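PDB 2QIK: putative gamma-glutamylcyclotransferase YkqA from Bacillus subtilis, which is of unproven function but probably acts as a gamma-glutamylcyclotransferase, an acyltransferase that cyclises the gamma-glutamyl group of its substrate. Local coordinates for residues 212-217 against 230-235; 15-20 against 72-77; 34-39 against 50-55; 171-176 against 242-247. All blocks are in the same frame, centred on the assembly; numbering follows the deposited sequence.

Contact 1 of 4, residues 212-217 against 230-235; sequences YRPAFV and LTFLVL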
loop_
_atom_site.group_PDB
_atom_site.type_symbol
_atom_site.label_atom_id
_atom_site.label_comp_id
_atom_site.label_asym_id
_atom_site.label_seq_id
_atom_site.Cartn_x
_atom_site.Cartn_y
_atom_site.Cartn_z
ATOM N N TYR A 212 -7.287 6.243 -4.924
ATOM C CA TYR A 212 -6.217 5.567 -4.239
ATOM C C TYR A 212 -6.833 4.508 -3.349
ATOM O O TYR A 212 -7.997 4.632 -2.922
ATOM C CB TYR A 212 -5.409 6.497 -3.322
ATOM C CG TYR A 212 -4.551 7.512 -4.068
ATOM C CD1 TYR A 212 -3.176 7.381 -4.176
ATOM C CD2 TYR A 212 -5.136 8.632 -4.661
ATOM C CE1 TYR A 212 -2.434 8.266 -4.872
ATOM C CE2 TYR A 212 -4.391 9.520 -5.367
ATOM C CZ TYR A 212 -2.998 9.345 -5.472
ATOM O OH TYR A 212 -2.277 10.257 -6.199
ATOM N N ARG A 213 -6.029 3.535 -2.981
ATOM C CA ARG A 213 -6.383 2.610 -1.898
ATOM C C ARG A 213 -5.442 2.790 -0.714
ATOM O O ARG A 213 -4.263 3.141 -0.895
ATOM C CB ARG A 213 -6.243 1.182 -2.358
ATOM C CG ARG A 213 -4.943 0.718 -2.816
ATOM C CD ARG A 213 -4.961 -0.726 -3.247
ATOM N NE ARG A 213 -3.702 -1.194 -3.548
ATOM C CZ ARG A 213 -2.859 -1.851 -2.638
ATOM N NH1 ARG A 213 -3.196 -2.217 -1.431
ATOM N NH2 ARG A 213 -1.749 -2.247 -3.047
ATOM N N PRO A 214 -5.926 2.539 0.513
ATOM C CA PRO A 214 -5.030 2.380 1.637
ATOM C C PRO A 214 -4.113 1.205 1.384
ATOM O O PRO A 214 -4.513 0.205 0.755
ATOM C CB PRO A 214 -5.987 2.144 2.800
ATOM C CG PRO A 214 -7.367 2.419 2.333
ATOM C CD PRO A 214 -7.340 2.200 0.871
ATOM N N ALA A 215 -2.879 1.307 1.843
ATOM C CA ALA A 215 -1.893 0.290 1.701
ATOM C C ALA A 215 -0.939 0.364 2.855
ATOM O O ALA A 215 -0.965 1.324 3.638
ATOM C CB ALA A 215 -1.170 0.422 0.362
ATOM N N PHE A 216 -0.055 -0.608 2.982
ATOM C CA PHE A 216 0.819 -0.734 4.149
ATOM C C PHE A 216 2.262 -0.976 3.694
ATOM O O PHE A 216 2.476 -1.784 2.766
ATOM C CB PHE A 216 0.348 -1.833 5.098
ATOM C CG PHE A 216 -1.046 -1.536 5.560
ATOM C CD1 PHE A 216 -1.278 -0.705 6.591
ATOM C CD2 PHE A 216 -2.127 -1.935 4.796
ATOM C CE1 PHE A 216 -2.582 -0.303 6.907
ATOM C CE2 PHE A 216 -3.410 -1.530 5.077
ATOM C CZ PHE A 216 -3.599 -0.739 6.168
ATOM N N VAL A 217 3.178 -0.305 4.352
ATOM C CA VAL A 217 4.588 -0.424 4.097
ATOM C C VAL A 217 5.323 -0.368 5.400
ATOM O O VAL A 217 4.900 0.204 6.374
ATOM C CB VAL A 217 5.108 0.690 3.132
ATOM C CG1 VAL A 217 4.554 0.490 1.769
ATOM C CG2 VAL A 217 4.833 2.097 3.656
ATOM N N LEU A 230 0.646 3.140 7.305
ATOM C CA LEU A 230 -0.355 3.434 6.273
ATOM C C LEU A 230 0.213 4.345 5.220
ATOM O O LEU A 230 0.897 5.328 5.505
ATOM C CB LEU A 230 -1.489 4.177 6.925
ATOM C CG LEU A 230 -2.602 4.752 6.011
ATOM C CD1 LEU A 230 -3.345 3.587 5.347
ATOM C CD2 LEU A 230 -3.519 5.582 6.744
ATOM N N THR A 231 -0.072 4.019 3.955
ATOM C CA THR A 231 0.131 4.920 2.839
ATOM C C THR A 231 -1.021 4.753 1.868
ATOM O O THR A 231 -1.949 4.013 2.163
ATOM C CB THR A 231 1.551 4.673 2.259
ATOM O OG1 THR A 231 1.894 5.785 1.422
ATOM C CG2 THR A 231 1.648 3.447 1.441
ATOM N N PHE A 232 -1.000 5.495 0.758
ATOM C CA PHE A 232 -2.047 5.392 -0.225
ATOM C C PHE A 232 -1.407 5.206 -1.565
ATOM O O PHE A 232 -0.380 5.834 -1.878
ATOM C CB PHE A 232 -2.951 6.646 -0.218
ATOM C CG PHE A 232 -3.737 6.790 1.022
ATOM C CD1 PHE A 232 -3.216 7.460 2.101
ATOM C CD2 PHE A 232 -4.985 6.197 1.150
ATOM C CE1 PHE A 232 -3.907 7.547 3.277
ATOM C CE2 PHE A 232 -5.701 6.295 2.310
ATOM C CZ PHE A 232 -5.153 6.964 3.385
ATOM N N LEU A 233 -1.978 4.278 -2.367
ATOM C CA LEU A 233 -1.389 3.922 -3.719
ATOM C C LEU A 233 -2.470 4.025 -4.787
ATOM O O LEU A 233 -3.635 3.760 -4.514
ATOM C CB LEU A 233 -0.792 2.508 -3.698
ATOM C CG LEU A 233 0.293 2.286 -2.656
ATOM C CD1 LEU A 233 0.640 0.809 -2.587
ATOM C CD2 LEU A 233 1.491 3.175 -2.894
ATOM N N VAL A 234 -2.057 4.468 -5.980
ATOM C CA VAL A 234 -2.979 4.639 -7.072
ATOM C C VAL A 234 -3.552 3.320 -7.524
ATOM O O VAL A 234 -2.859 2.323 -7.674
ATOM C CB VAL A 234 -2.266 5.341 -8.246
ATOM C CG1 VAL A 234 -3.101 5.377 -9.505
ATOM C CG2 VAL A 234 -1.896 6.739 -7.874
ATOM N N LEU A 235 -4.867 3.311 -7.794
ATOM C CA LEU A 235 -5.550 2.134 -8.303
ATOM C C LEU A 235 -5.491 1.940 -9.787
ATOM O O LEU A 235 -5.237 0.816 -10.250
ATOM C CB LEU A 235 -7.009 2.139 -7.780
ATOM C CG LEU A 235 -7.094 1.735 -6.345
ATOM C CD1 LEU A 235 -8.432 2.185 -5.709
ATOM C CD2 LEU A 235 -6.946 0.229 -6.209
HETATM O O HOH W 1 -2.960 -0.209 -6.292
#
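The Tyr212 ring turns its edge to the opposite strand, with Leu233 N in its plane, while Val234 CG2 approaches CE1 obliquely at 3.4 Å; its hydroxyl bonds to Ala177 O. The Arg213 guanidinium takes a water at its edge, in plane, and Leu235 CD2 lies near that plane too. Arg213 CG lies between the backbone N and the carbonyl carbon (chi1 60°) and the chain then runs extended, bringing CD to 3.7 Å from Leu235 CD2 and NE to the water. That water donates to Val234 O, while NH2 bonds to Gln30. Phe232 sets its ring obliquely beside Pro214, CE2 to CB 4.2 Å. On the face shared by Arg213, Ala215, Thr231 and Leu233, Ala215 CB presses tightly on Leu233 CD1 at 3.5 Å. Arg213 with Leu233 and Ala215 with Thr231 are the hydrogen-bonded pairs. Their alternation with non-hydrogen-bonded pairs is that of an antiparallel ladder, here a beta hairpin of consecutive strands 212-221 and 224-234, buried near the centre of the chain.

Contact 2 of 4, residues 15-20 against 72-77; sequences EKNHHL and DQFFQG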
loop_
_atom_site.group_PDB
_atom_site.type_symbol
_atom_site.label_atom_id
_atom_site.label_comp_id
_atom_site.label_asym_id
_atom_site.label_seq_id
_atom_site.Cartn_x
_atom_site.Cartn_y
_atom_site.Cartn_z
ATOM N N GLU A 15 1.277 -10.710 10.685
ATOM C CA GLU A 15 0.038 -11.298 11.207
ATOM C C GLU A 15 0.417 -12.618 11.905
ATOM O O GLU A 15 1.529 -13.139 11.787
ATOM C CB GLU A 15 -0.898 -11.617 10.036
ATOM C CG GLU A 15 -1.324 -10.380 9.254
ATOM C CD GLU A 15 -2.328 -9.481 9.912
ATOM O OE1 GLU A 15 -2.677 -9.628 11.101
ATOM O OE2 GLU A 15 -2.831 -8.600 9.179
ATOM N N LYS A 16 -0.548 -13.123 12.699
ATOM C CA LYS A 16 -0.238 -14.163 13.674
ATOM C C LYS A 16 0.296 -15.450 13.089
ATOM O O LYS A 16 1.009 -16.197 13.755
ATOM C CB LYS A 16 -1.423 -14.433 14.548
ATOM C CG LYS A 16 -2.601 -14.994 13.849
ATOM C CD LYS A 16 -3.746 -15.193 14.799
ATOM C CE LYS A 16 -4.982 -15.741 14.074
ATOM N NZ LYS A 16 -6.137 -15.952 14.977
ATOM N N ASN A 17 -0.036 -15.783 11.858
ATOM C CA ASN A 17 0.485 -17.028 11.235
ATOM C C ASN A 17 1.609 -16.841 10.249
ATOM O O ASN A 17 2.001 -17.788 9.564
ATOM C CB ASN A 17 -0.661 -17.895 10.674
ATOM C CG ASN A 17 -1.615 -18.373 11.776
ATOM O OD1 ASN A 17 -1.167 -18.766 12.842
ATOM N ND2 ASN A 17 -2.877 -18.373 11.486
ATOM N N HIS A 18 2.138 -15.620 10.137
ATOM C CA HIS A 18 3.121 -15.348 9.099
ATOM C C HIS A 18 4.377 -16.202 9.256
ATOM O O HIS A 18 5.010 -16.536 8.265
ATOM C CB HIS A 18 3.461 -13.885 9.106
ATOM C CG HIS A 18 4.405 -13.474 8.032
ATOM N ND1 HIS A 18 4.072 -13.500 6.700
ATOM C CD2 HIS A 18 5.697 -13.095 8.078
ATOM C CE1 HIS A 18 5.120 -13.098 5.991
ATOM N NE2 HIS A 18 6.127 -12.870 6.807
ATOM N N HIS A 19 4.705 -16.574 10.499
ATOM C CA HIS A 19 5.880 -17.387 10.729
ATOM C C HIS A 19 5.838 -18.714 9.985
ATOM O O HIS A 19 6.903 -19.284 9.737
ATOM C CB HIS A 19 6.072 -17.659 12.229
ATOM C CG HIS A 19 4.993 -18.447 12.820
ATOM N ND1 HIS A 19 3.834 -17.909 13.325
ATOM C CD2 HIS A 19 4.918 -19.790 13.045
ATOM C CE1 HIS A 19 3.058 -18.873 13.771
ATOM N NE2 HIS A 19 3.658 -20.026 13.588
ATOM N N LEU A 20 4.655 -19.219 9.636
ATOM C CA LEU A 20 4.563 -20.417 8.830
ATOM C C LEU A 20 5.210 -20.360 7.490
ATOM O O LEU A 20 5.597 -21.396 6.946
ATOM C CB LEU A 20 3.142 -20.900 8.721
ATOM C CG LEU A 20 2.363 -21.273 9.962
ATOM C CD1 LEU A 20 0.863 -21.541 9.665
ATOM C CD2 LEU A 20 2.952 -22.471 10.657
ATOM N N ASP A 72 -0.887 -26.700 4.109
ATOM C CA ASP A 72 -1.892 -27.667 3.962
ATOM C C ASP A 72 -2.308 -28.320 5.285
ATOM O O ASP A 72 -3.491 -28.520 5.562
ATOM C CB ASP A 72 -1.426 -28.776 3.025
ATOM C CG ASP A 72 -1.243 -28.385 1.613
ATOM O OD1 ASP A 72 -1.820 -27.378 1.133
ATOM O OD2 ASP A 72 -0.599 -29.163 0.845
ATOM N N GLN A 73 -1.318 -28.639 6.091
ATOM C CA GLN A 73 -1.590 -29.284 7.366
ATOM C C GLN A 73 -2.172 -28.341 8.398
ATOM O O GLN A 73 -3.020 -28.792 9.197
ATOM C CB GLN A 73 -0.345 -29.907 7.970
ATOM C CG GLN A 73 0.197 -31.039 7.202
ATOM C CD GLN A 73 1.542 -31.514 7.733
ATOM O OE1 GLN A 73 2.349 -31.964 6.919
ATOM N NE2 GLN A 73 1.764 -31.464 9.042
ATOM N N PHE A 74 -1.736 -27.078 8.437
ATOM C CA PHE A 74 -2.224 -26.119 9.420
ATOM C C PHE A 74 -3.682 -25.750 9.178
ATOM O O PHE A 74 -4.483 -25.650 10.103
ATOM C CB PHE A 74 -1.285 -24.936 9.459
ATOM C CG PHE A 74 -1.537 -24.036 10.623
ATOM C CD1 PHE A 74 -0.910 -24.280 11.830
ATOM C CD2 PHE A 74 -2.371 -22.970 10.497
ATOM C CE1 PHE A 74 -1.105 -23.486 12.892
ATOM C CE2 PHE A 74 -2.610 -22.132 11.607
ATOM C CZ PHE A 74 -1.987 -22.402 12.778
ATOM N N PHE A 75 -3.974 -25.468 7.894
ATOM C CA PHE A 75 -5.284 -24.956 7.480
ATOM C C PHE A 75 -6.306 -26.043 7.173
ATOM O O PHE A 75 -6.714 -26.248 6.062
ATOM C CB PHE A 75 -5.131 -23.968 6.303
ATOM C CG PHE A 75 -4.500 -22.677 6.710
ATOM C CD1 PHE A 75 -3.116 -22.447 6.635
ATOM C CD2 PHE A 75 -5.276 -21.695 7.213
ATOM C CE1 PHE A 75 -2.534 -21.297 7.072
ATOM C CE2 PHE A 75 -4.693 -20.517 7.605
ATOM C CZ PHE A 75 -3.323 -20.343 7.545
ATOM N N GLN A 76 -6.632 -26.800 8.204
ATOM C CA GLN A 76 -7.622 -27.879 8.052
ATOM C C GLN A 76 -8.953 -27.315 7.608
ATOM O O GLN A 76 -9.384 -26.260 8.040
ATOM C CB GLN A 76 -7.708 -28.654 9.429
ATOM C CG GLN A 76 -6.416 -29.465 9.641
ATOM C CD GLN A 76 -6.297 -30.144 10.986
ATOM O OE1 GLN A 76 -6.754 -29.613 12.010
ATOM N NE2 GLN A 76 -5.696 -31.346 10.985
ATOM N N GLY A 77 -9.634 -27.988 6.692
ATOM C CA GLY A 77 -10.898 -27.431 6.172
ATOM C C GLY A 77 -10.738 -26.391 5.060
ATOM O O GLY A 77 -11.746 -25.942 4.487
#
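Phe74 extends its ring from the last turn of helix 65-74 to meet Leu20 because chi1 (-168°) sets CG anti to the backbone N; in Leu20, CG lies anti to the carbonyl carbon. Leu20 CD1 sits over one face of the Phe74 ring, 3.7 Å from its centroid and 18° off the normal, a CH-pi contact displaced toward the CG and CD2 side. The same methyl touches Phe75 more loosely, at 4.3 Å from CE1. Thus the 3-10 segment that starts at His18 packs against the C-terminal end of a helix, where Phe75 is the first residue to leave helical angles and centres an inverse gamma turn. Asn17, within the type I turn from Glu15 to His18, crosses Phe74 at about a right angle, its amide plane 67° from the ring and OD1 3.7 Å from CZ. Its ND2 bonds to Thr10 OG1, in the loop that by similarity binds substrate, and Phe75 also touches Thr10 and Leu11 there.

Contact 3 of 4, residues 34-39 against 50-55; sequences KGSLFA and DEDEGY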
loop_
_atom_site.group_PDB
_atom_site.type_symbol
_atom_site.label_atom_id
_atom_site.label_comp_id
_atom_site.label_asym_id
_atom_site.label_seq_id
_atom_site.Cartn_x
_atom_site.Cartn_y
_atom_site.Cartn_z
ATOM N N LYS A 34 -9.211 -10.521 -8.290
ATOM C CA LYS A 34 -10.623 -10.214 -8.329
ATOM C C LYS A 34 -11.382 -11.258 -7.461
ATOM O O LYS A 34 -11.213 -12.475 -7.648
ATOM C CB LYS A 34 -11.166 -10.202 -9.750
ATOM C CG LYS A 34 -12.655 -9.881 -9.773
ATOM C CD LYS A 34 -13.156 -9.381 -11.114
ATOM C CE LYS A 34 -12.822 -7.927 -11.438
ATOM N NZ LYS A 34 -13.116 -7.597 -12.817
ATOM N N GLY A 35 -12.221 -10.763 -6.550
ATOM C CA GLY A 35 -12.915 -11.593 -5.612
ATOM C C GLY A 35 -13.334 -10.826 -4.414
ATOM O O GLY A 35 -13.139 -9.627 -4.364
ATOM N N SER A 36 -13.932 -11.512 -3.431
ATOM C CA SER A 36 -14.398 -10.864 -2.224
ATOM C C SER A 36 -13.721 -11.504 -0.999
ATOM O O SER A 36 -13.487 -12.685 -0.961
ATOM C CB SER A 36 -15.872 -11.056 -2.098
ATOM O OG SER A 36 -16.576 -10.357 -3.103
ATOM N N LEU A 37 -13.488 -10.685 0.002
ATOM C CA LEU A 37 -12.917 -11.048 1.305
ATOM C C LEU A 37 -13.987 -10.965 2.378
ATOM O O LEU A 37 -14.727 -10.014 2.395
ATOM C CB LEU A 37 -11.802 -10.042 1.619
ATOM C CG LEU A 37 -11.061 -10.335 2.911
ATOM C CD1 LEU A 37 -10.251 -11.592 2.886
ATOM C CD2 LEU A 37 -10.134 -9.168 3.248
ATOM N N PHE A 38 -14.032 -11.991 3.222
ATOM C CA PHE A 38 -14.996 -12.078 4.300
ATOM C C PHE A 38 -14.276 -12.352 5.602
ATOM O O PHE A 38 -13.323 -13.118 5.677
ATOM C CB PHE A 38 -15.948 -13.254 4.026
ATOM C CG PHE A 38 -16.926 -12.985 2.913
ATOM C CD1 PHE A 38 -16.583 -13.153 1.638
ATOM C CD2 PHE A 38 -18.203 -12.538 3.222
ATOM C CE1 PHE A 38 -17.534 -12.851 0.622
ATOM C CE2 PHE A 38 -19.114 -12.236 2.226
ATOM C CZ PHE A 38 -18.767 -12.346 0.993
ATOM N N ALA A 39 -14.820 -11.830 6.660
ATOM C CA ALA A 39 -14.407 -12.298 8.006
ATOM C C ALA A 39 -15.382 -13.450 8.351
ATOM O O ALA A 39 -16.563 -13.230 8.340
ATOM C CB ALA A 39 -14.628 -11.203 8.987
ATOM N N ASP A 50 -19.104 -14.934 -10.113
ATOM C CA ASP A 50 -19.133 -14.240 -11.395
ATOM C C ASP A 50 -19.755 -12.844 -11.344
ATOM O O ASP A 50 -19.779 -12.170 -12.355
ATOM C CB ASP A 50 -19.816 -15.129 -12.445
ATOM C CG ASP A 50 -21.255 -15.238 -12.205
ATOM O OD1 ASP A 50 -21.880 -14.599 -11.341
ATOM O OD2 ASP A 50 -21.881 -16.093 -12.886
ATOM N N GLU A 51 -20.204 -12.416 -10.180
ATOM C CA GLU A 51 -20.639 -11.037 -9.921
ATOM C C GLU A 51 -19.657 -10.214 -9.136
ATOM O O GLU A 51 -19.924 -9.033 -8.739
ATOM C CB GLU A 51 -21.933 -11.030 -9.102
ATOM C CG GLU A 51 -23.145 -11.530 -9.845
ATOM C CD GLU A 51 -24.395 -11.432 -9.000
ATOM O OE1 GLU A 51 -24.476 -11.940 -7.827
ATOM O OE2 GLU A 51 -25.285 -10.822 -9.560
ATOM N N ASP A 52 -18.469 -10.729 -8.934
ATOM C CA ASP A 52 -17.468 -9.897 -8.261
ATOM C C ASP A 52 -17.035 -8.767 -9.121
ATOM O O ASP A 52 -16.576 -8.964 -10.227
ATOM C CB ASP A 52 -16.270 -10.760 -7.888
ATOM C CG ASP A 52 -16.546 -11.791 -6.874
ATOM O OD1 ASP A 52 -15.795 -12.772 -6.780
ATOM O OD2 ASP A 52 -17.505 -11.708 -6.088
ATOM N N GLU A 53 -17.075 -7.561 -8.588
ATOM C CA GLU A 53 -16.587 -6.335 -9.216
ATOM C C GLU A 53 -15.554 -5.602 -8.405
ATOM O O GLU A 53 -15.333 -4.428 -8.631
ATOM C CB GLU A 53 -17.817 -5.392 -9.514
ATOM C CG GLU A 53 -19.071 -6.104 -10.083
ATOM C CD GLU A 53 -18.763 -6.887 -11.294
ATOM O OE1 GLU A 53 -19.558 -7.875 -11.535
ATOM O OE2 GLU A 53 -17.865 -6.499 -12.037
ATOM N N GLY A 54 -14.993 -6.288 -7.458
ATOM C CA GLY A 54 -13.933 -5.765 -6.622
ATOM C C GLY A 54 -12.823 -6.769 -6.413
ATOM O O GLY A 54 -12.839 -7.857 -7.010
ATOM N N TYR A 55 -11.895 -6.424 -5.550
ATOM C CA TYR A 55 -10.652 -7.134 -5.407
ATOM C C TYR A 55 -10.375 -7.479 -3.964
ATOM O O TYR A 55 -10.756 -6.779 -3.020
ATOM C CB TYR A 55 -9.499 -6.294 -5.966
ATOM C CG TYR A 55 -9.621 -6.039 -7.417
ATOM C CD1 TYR A 55 -10.333 -4.931 -7.858
ATOM C CD2 TYR A 55 -9.109 -6.912 -8.343
ATOM C CE1 TYR A 55 -10.479 -4.693 -9.150
ATOM C CE2 TYR A 55 -9.284 -6.608 -9.758
ATOM C CZ TYR A 55 -10.021 -5.471 -10.061
ATOM O OH TYR A 55 -10.293 -5.137 -11.423
HETATM O O HOH W 2 -15.809 -7.772 -13.484
HETATM O O HOH W 3 -15.631 -8.425 -5.465
HETATM O O HOH W 4 -13.697 -6.914 -2.750
HETATM O O HOH W 5 -17.498 -13.277 -4.088
#
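A single antiparallel non-hydrogen-bonded pair, Lys34 with Tyr55, joins the end of strand 25-34 to the start of strand 55-63, and the loop 50-54 folds back beside it. The backbone bond next to the pair runs from Gly35 N to Gly54 O, 3.0 Å long and nearly straight at 164°. Lys34 extends its CG anti to the backbone N, passes CG 3.4 Å from Gly54 O, then bends at chi3 (-77°), which carries CE to 3.8 Å from Tyr55 OH. From there NZ donates a hydrogen bond to a water that in turn donates to Glu53 OE2, a bridged pairing of opposite charges. Tyr55 CD2 lies 3.6 Å from Lys34 N, and the ring makes a cation-pi contact with Arg32. Replacing Tyr55 by an alanine would probably leave the Lys34 chain without its ring-side support and Arg32 without its cation-pi partner. Asp52 OD1 lies 3.3 Å from Gly35 CA and accepts from Asn49 N, while a water donates to OD2. Another water accepts from Gly54 N and donates to Ser36 OG. Waters thus bridge a loop returning to pair two neighbouring inner strands, 25-34 and 55-63, of the five-stranded antiparallel sheet.

Contact 4 of 4, residues 171-176 against 242-247; sequences REDGSR and APPQHY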
loop_
_atom_site.group_PDB
_atom_site.type_symbol
_atom_site.label_atom_id
_atom_site.label_comp_id
_atom_site.label_asym_id
_atom_site.label_seq_id
_atom_site.Cartn_x
_atom_site.Cartn_y
_atom_site.Cartn_z
ATOM N N ARG A 171 -4.925 12.930 -14.379
ATOM C CA ARG A 171 -5.993 13.909 -14.245
ATOM C C ARG A 171 -5.902 14.860 -15.431
ATOM O O ARG A 171 -4.947 14.886 -16.204
ATOM C CB ARG A 171 -5.876 14.679 -12.919
ATOM C CG ARG A 171 -5.973 13.824 -11.668
ATOM C CD ARG A 171 -7.123 12.930 -11.634
ATOM N NE ARG A 171 -7.811 12.966 -10.346
ATOM C CZ ARG A 171 -8.593 12.002 -9.895
ATOM N NH1 ARG A 171 -8.739 10.899 -10.598
ATOM N NH2 ARG A 171 -9.182 12.122 -8.710
ATOM N N GLU A 172 -6.933 15.673 -15.550
ATOM C CA GLU A 172 -6.996 16.559 -16.705
ATOM C C GLU A 172 -5.860 17.561 -16.714
ATOM O O GLU A 172 -5.362 17.903 -17.825
ATOM C CB GLU A 172 -8.405 17.196 -16.810
ATOM C CG GLU A 172 -9.540 16.166 -16.979
ATOM C CD GLU A 172 -10.968 16.754 -16.899
ATOM O OE1 GLU A 172 -11.755 16.689 -17.917
ATOM O OE2 GLU A 172 -11.357 17.281 -15.803
ATOM N N ASP A 173 -5.393 18.014 -15.540
ATOM C CA ASP A 173 -4.371 19.051 -15.444
ATOM C C ASP A 173 -2.953 18.498 -15.310
ATOM O O ASP A 173 -2.012 19.245 -15.218
ATOM C CB ASP A 173 -4.696 20.020 -14.307
ATOM C CG ASP A 173 -4.698 19.364 -12.961
ATOM O OD1 ASP A 173 -4.783 20.060 -11.920
ATOM O OD2 ASP A 173 -4.646 18.136 -12.827
ATOM N N GLY A 174 -2.777 17.208 -15.439
ATOM C CA GLY A 174 -1.525 16.592 -15.151
ATOM C C GLY A 174 -1.676 15.415 -14.213
ATOM O O GLY A 174 -2.769 15.070 -13.807
ATOM N N SER A 175 -0.584 14.849 -13.802
ATOM C CA SER A 175 -0.541 13.670 -12.964
ATOM C C SER A 175 -0.578 13.981 -11.457
ATOM O O SER A 175 -0.433 15.150 -11.023
ATOM C CB SER A 175 0.781 12.998 -13.202
ATOM O OG SER A 175 1.810 13.846 -12.798
ATOM N N ARG A 176 -0.886 12.962 -10.661
ATOM C CA ARG A 176 -0.594 12.963 -9.225
ATOM C C ARG A 176 0.333 11.796 -8.903
ATOM O O ARG A 176 0.477 10.855 -9.682
ATOM C CB ARG A 176 -1.872 12.911 -8.387
ATOM C CG ARG A 176 -2.874 14.034 -8.754
ATOM C CD ARG A 176 -2.419 15.362 -8.393
ATOM N NE ARG A 176 -3.421 16.379 -8.568
ATOM C CZ ARG A 176 -3.726 16.962 -9.701
ATOM N NH1 ARG A 176 -3.178 16.615 -10.821
ATOM N NH2 ARG A 176 -4.681 17.900 -9.729
ATOM N N ALA A 242 3.719 14.810 -16.465
ATOM C CA ALA A 242 4.103 15.802 -15.502
ATOM C C ALA A 242 2.944 16.220 -14.574
ATOM O O ALA A 242 1.789 16.310 -15.009
ATOM C CB ALA A 242 4.629 17.048 -16.190
ATOM N N PRO A 243 3.280 16.499 -13.321
ATOM C CA PRO A 243 2.278 17.037 -12.419
ATOM C C PRO A 243 1.979 18.526 -12.745
ATOM O O PRO A 243 2.797 19.223 -13.372
ATOM C CB PRO A 243 2.960 16.951 -11.031
ATOM C CG PRO A 243 4.433 17.017 -11.319
ATOM C CD PRO A 243 4.590 16.317 -12.655
ATOM N N PRO A 244 0.798 19.002 -12.377
ATOM C CA PRO A 244 0.549 20.428 -12.583
ATOM C C PRO A 244 1.407 21.235 -11.600
ATOM O O PRO A 244 1.824 20.762 -10.564
ATOM C CB PRO A 244 -0.944 20.570 -12.304
ATOM C CG PRO A 244 -1.238 19.451 -11.435
ATOM C CD PRO A 244 -0.311 18.351 -11.692
ATOM N N GLN A 245 1.630 22.516 -11.916
ATOM C CA GLN A 245 2.598 23.307 -11.206
ATOM C C GLN A 245 2.299 23.530 -9.744
ATOM O O GLN A 245 3.164 23.481 -8.938
ATOM C CB GLN A 245 2.700 24.708 -11.898
ATOM C CG GLN A 245 3.631 25.812 -11.385
ATOM C CD GLN A 245 3.776 26.946 -12.429
ATOM O OE1 GLN A 245 3.799 28.131 -12.069
ATOM N NE2 GLN A 245 3.873 26.571 -13.741
ATOM N N HIS A 246 1.070 23.830 -9.423
ATOM C CA HIS A 246 0.637 24.145 -8.070
ATOM C C HIS A 246 0.957 22.941 -7.163
ATOM O O HIS A 246 1.654 23.087 -6.097
ATOM C CB HIS A 246 -0.889 24.513 -8.202
ATOM C CG HIS A 246 -1.834 23.319 -8.270
ATOM N ND1 HIS A 246 -1.919 22.473 -9.359
ATOM C CD2 HIS A 246 -2.682 22.787 -7.343
ATOM C CE1 HIS A 246 -2.788 21.511 -9.125
ATOM N NE2 HIS A 246 -3.267 21.671 -7.910
ATOM N N TYR A 247 0.523 21.757 -7.618
ATOM C CA TYR A 247 0.768 20.447 -6.943
ATOM C C TYR A 247 2.265 20.135 -6.851
ATOM O O TYR A 247 2.729 19.756 -5.818
ATOM C CB TYR A 247 0.029 19.372 -7.694
ATOM C CG TYR A 247 0.201 17.962 -7.179
ATOM C CD1 TYR A 247 -0.406 17.529 -6.008
ATOM C CD2 TYR A 247 0.980 17.075 -7.877
ATOM C CE1 TYR A 247 -0.213 16.214 -5.561
ATOM C CE2 TYR A 247 1.181 15.808 -7.466
ATOM C CZ TYR A 247 0.595 15.376 -6.297
ATOM O OH TYR A 247 0.819 14.095 -5.930
HETATM O O HOH W 6 -4.919 19.323 -6.873
#
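Asp173, near the end of the type I turn from Arg171 to Gly174, lays its carboxylate against the Pro244 ring, OD1 3.6 Å from CG. The same OD1 comes to 3.7 Å from His246 CE1, the carboxylate and imidazole planes 44° apart. Gly174 follows with CA 3.3 Å from Ala242 O, a place where a side chain would run into Ala242 and Pro244. Ser175 N donates to Ala242 O at 3.0 Å. Arg176 bends at chi2 (-68°), which sets CD centrally over the Tyr247 ring, 3.5 Å from the centroid and 5° off the normal, a clear CH-pi contact. Its guanidinium grips Asp173 end-on, NH1 to OD2 at 2.9 Å and NH2 to OD1, with OD2 also accepting from NH2, and Pro244 CG covers one face. NH1 also bonds to Ser175 O, while NH2 shares a water with His246 NE2. A leucine in place of Arg176 would probably leave the Asp173 carboxylate without its charged mate and lose the water link to His246. Tyr247 OH bonds to Ala177 N and to a citrate probably from the crystallisation liquor. These contacts join the hairpin of strands 164-171 and 174-180 to the N-terminal end of helix 245-258, with Pro244 at the N-cap position.

Contacts 2 and 3 both fall in the first AIG2-like sequence range, contact 3 lying along the chain between the two halves of contact 2, with centres about 22 Å apart. The chain then passes to the second half of the molecule, where contact 4 opens before and closes after contact 1. These two touch through Tyr212 OH and Arg176 CB, 3.5 Å apart, and strand 224-234 leads on to helix 245-258. Contact 1 lies close to the centre of the chain; contacts 2 and 4, centres about 45 Å apart, lie on opposite sides of it. The hairpin of contact 1 packs on strand 25-34 and helix 115-122, which places it between the two AIG2-like halves.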